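Local coordinates for ferredoxin-thioredoxin reductase variable chain, chloroplastic (Arabidopsis thaliana, PDB 7C2B), which serves as the variable subunit of ferredoxin-thioredoxin reductase, the enzyme that probably passes electrons from reduced ferredoxin to thioredoxins in the chloroplast, at residues V84-E89 with V96-H101. Sequence-based numbering, arbitrary orientation.
Sequences VQFVKE and VKFFTH. With NO3 (nitrate ion), chain J.
Gln85 and Phe99, a non-hydrogen-bonded pair of the antiparallel hairpin formed by strands 82-90 and 94-102, illustrate how one polar side chain can run alongside an aromatic ring and touch a lysine chain at its tip. The CB of Gln85 rests 3.6 Å from CE1 of Phe99. With CG anti to the backbone N (chi1 176°) and the chain extended beyond it, CG touches both that ring atom and CD of Lys97. Gln85 CD meets Lys97 CD at 3.5 Å. At the tip the amide divides its contacts: OE1 lies 3.3 Å from Phe99 CE1, while NE2 reaches 3.1 Å from Lys97 CD. The amide plane stands 79° from the ring, and OE1 also takes a weak hydrogen bond from Lys65.

The face that carries Phe86 and Phe98 is mostly apolar. Phe86 sets its CB over one face of the Phe98 ring, 3.8 Å from the centroid, a CH-pi contact; the two rings are slid apart and barely overlap, and Val49 packs on Phe98. Six backbone hydrogen bonds join the strands, the straightest from Phe86 N to Phe98 O at 2.8 Å. This hairpin edges the five-stranded antiparallel sheet of the SH3-like variable subunit, its chemistry implying a two-sided structure: a partly to fully exposed face of Gln85, Val87, Lys97 and Phe99, against a largely buried one around Phe86 and Phe98.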
loop_
_atom_site.group_PDB
_atom_site.type_symbol
_atom_site.label_atom_id
_atom_site.label_comp_id
_atom_site.label_asym_id
_atom_site.label_seq_id
_atom_site.Cartn_x
_atom_site.Cartn_y
_atom_site.Cartn_z
ATOM N N VAL B 84 7.354 18.632 4.849
ATOM C CA VAL B 84 7.228 19.775 5.746
ATOM C C VAL B 84 8.412 19.790 6.701
ATOM O O VAL B 84 8.748 18.762 7.303
ATOM C CB VAL B 84 5.899 19.734 6.520
ATOM C CG1 VAL B 84 5.765 20.958 7.408
ATOM C CG2 VAL B 84 4.739 19.643 5.550
ATOM N N GLN B 85 9.034 20.962 6.852
ATOM C CA GLN B 85 10.156 21.128 7.768
ATOM C C GLN B 85 9.651 21.613 9.119
ATOM O O GLN B 85 8.908 22.596 9.194
ATOM C CB GLN B 85 11.183 22.112 7.208
ATOM C CG GLN B 85 12.348 22.409 8.156
ATOM C CD GLN B 85 13.434 23.225 7.478
ATOM O OE1 GLN B 85 13.790 22.959 6.334
ATOM N NE2 GLN B 85 13.946 24.234 8.172
ATOM N N PHE B 86 10.052 20.910 10.179
ATOM C CA PHE B 86 9.727 21.264 11.550
ATOM C C PHE B 86 11.020 21.473 12.321
ATOM O O PHE B 86 12.056 20.903 11.983
ATOM C CB PHE B 86 8.913 20.165 12.255
ATOM C CG PHE B 86 7.557 19.923 11.655
ATOM C CD1 PHE B 86 6.465 20.682 12.050
ATOM C CD2 PHE B 86 7.365 18.914 10.719
ATOM C CE1 PHE B 86 5.212 20.461 11.507
ATOM C CE2 PHE B 86 6.121 18.683 10.174
ATOM C CZ PHE B 86 5.035 19.457 10.571
ATOM N N VAL B 87 10.953 22.301 13.354
ATOM C CA VAL B 87 11.993 22.381 14.372
ATOM C C VAL B 87 11.309 22.197 15.716
ATOM O O VAL B 87 10.316 22.873 16.000
ATOM C CB VAL B 87 12.759 23.717 14.336
ATOM C CG1 VAL B 87 13.976 23.641 15.259
ATOM C CG2 VAL B 87 13.203 24.051 12.916
ATOM N N LYS B 88 11.812 21.267 16.525
ATOM C CA LYS B 88 11.232 20.986 17.834
ATOM C C LYS B 88 12.290 21.155 18.914
ATOM O O LYS B 88 13.386 20.589 18.817
ATOM C CB LYS B 88 10.645 19.576 17.904
ATOM C CG LYS B 88 9.843 19.325 19.175
ATOM C CD LYS B 88 9.715 17.841 19.470
ATOM C CE LYS B 88 9.357 17.607 20.923
ATOM N NZ LYS B 88 8.009 18.149 21.238
ATOM N N GLU B 89 11.954 21.942 19.932
ATOM C CA GLU B 89 12.841 22.144 21.067
ATOM C C GLU B 89 12.856 20.895 21.934
ATOM O O GLU B 89 11.804 20.397 22.341
ATOM C CB GLU B 89 12.379 23.350 21.883
ATOM C CG GLU B 89 13.069 24.650 21.515
ATOM C CD GLU B 89 14.555 24.601 21.786
ATOM O OE1 GLU B 89 15.337 24.883 20.852
ATOM O OE2 GLU B 89 14.942 24.265 22.928
ATOM N N VAL B 96 15.820 20.771 17.283
ATOM C CA VAL B 96 16.056 19.620 16.417
ATOM C C VAL B 96 15.207 19.795 15.163
ATOM O O VAL B 96 13.976 19.851 15.243
ATOM C CB VAL B 96 15.742 18.295 17.126
ATOM C CG1 VAL B 96 15.829 17.123 16.156
ATOM C CG2 VAL B 96 16.705 18.093 18.282
ATOM N N LYS B 97 15.868 19.894 14.016
ATOM C CA LYS B 97 15.193 20.094 12.743
ATOM C C LYS B 97 14.930 18.750 12.086
ATOM O O LYS B 97 15.796 17.869 12.093
ATOM C CB LYS B 97 16.052 20.967 11.829
ATOM C CG LYS B 97 15.525 21.117 10.421
ATOM C CD LYS B 97 15.943 22.458 9.838
ATOM C CE LYS B 97 17.409 22.497 9.487
ATOM N NZ LYS B 97 17.760 23.784 8.800
ATOM N N PHE B 98 13.727 18.587 11.530
ATOM C CA PHE B 98 13.393 17.352 10.838
ATOM C C PHE B 98 12.321 17.627 9.798
ATOM O O PHE B 98 11.708 18.696 9.769
ATOM C CB PHE B 98 12.928 16.247 11.809
ATOM C CG PHE B 98 11.643 16.558 12.544
ATOM C CD1 PHE B 98 11.661 17.292 13.721
ATOM C CD2 PHE B 98 10.417 16.088 12.074
ATOM C CE1 PHE B 98 10.488 17.575 14.411
ATOM C CE2 PHE B 98 9.239 16.371 12.755
ATOM C CZ PHE B 98 9.276 17.108 13.932
ATOM N N PHE B 99 12.110 16.640 8.938
ATOM C CA PHE B 99 11.076 16.684 7.919
ATOM C C PHE B 99 10.075 15.571 8.172
ATOM O O PHE B 99 10.422 14.515 8.711
ATOM C CB PHE B 99 11.680 16.539 6.516
ATOM C CG PHE B 99 12.767 17.537 6.230
ATOM C CD1 PHE B 99 12.450 18.844 5.874
ATOM C CD2 PHE B 99 14.101 17.181 6.349
ATOM C CE1 PHE B 99 13.445 19.772 5.625
ATOM C CE2 PHE B 99 15.109 18.113 6.107
ATOM C CZ PHE B 99 14.777 19.410 5.744
ATOM N N THR B 100 8.828 15.825 7.788
ATOM C CA THR B 100 7.768 14.832 7.843
ATOM C C THR B 100 6.921 15.006 6.592
ATOM O O THR B 100 6.649 16.135 6.178
ATOM C CB THR B 100 6.897 14.982 9.109
ATOM O OG1 THR B 100 7.656 14.622 10.275
ATOM C CG2 THR B 100 5.672 14.087 9.030
ATOM N N HIS B 101 6.528 13.894 5.980
ATOM C CA HIS B 101 5.647 13.919 4.818
ATOM C C HIS B 101 4.188 13.939 5.257
ATOM O O HIS B 101 3.774 13.121 6.090
ATOM C CB HIS B 101 5.921 12.703 3.934
ATOM C CG HIS B 101 7.215 12.779 3.187
ATOM N ND1 HIS B 101 8.432 12.435 3.748
ATOM C CD2 HIS B 101 7.478 13.141 1.910
ATOM C CE1 HIS B 101 9.383 12.586 2.845
ATOM N NE2 HIS B 101 8.832 13.017 1.723
HETATM N N NO3 J . 10.236 11.047 -0.633
HETATM O O1 NO3 J . 10.229 9.926 -1.228
HETATM O O2 NO3 J . 11.056 11.255 0.315
HETATM O O3 NO3 J . 9.427 11.954 -0.988
#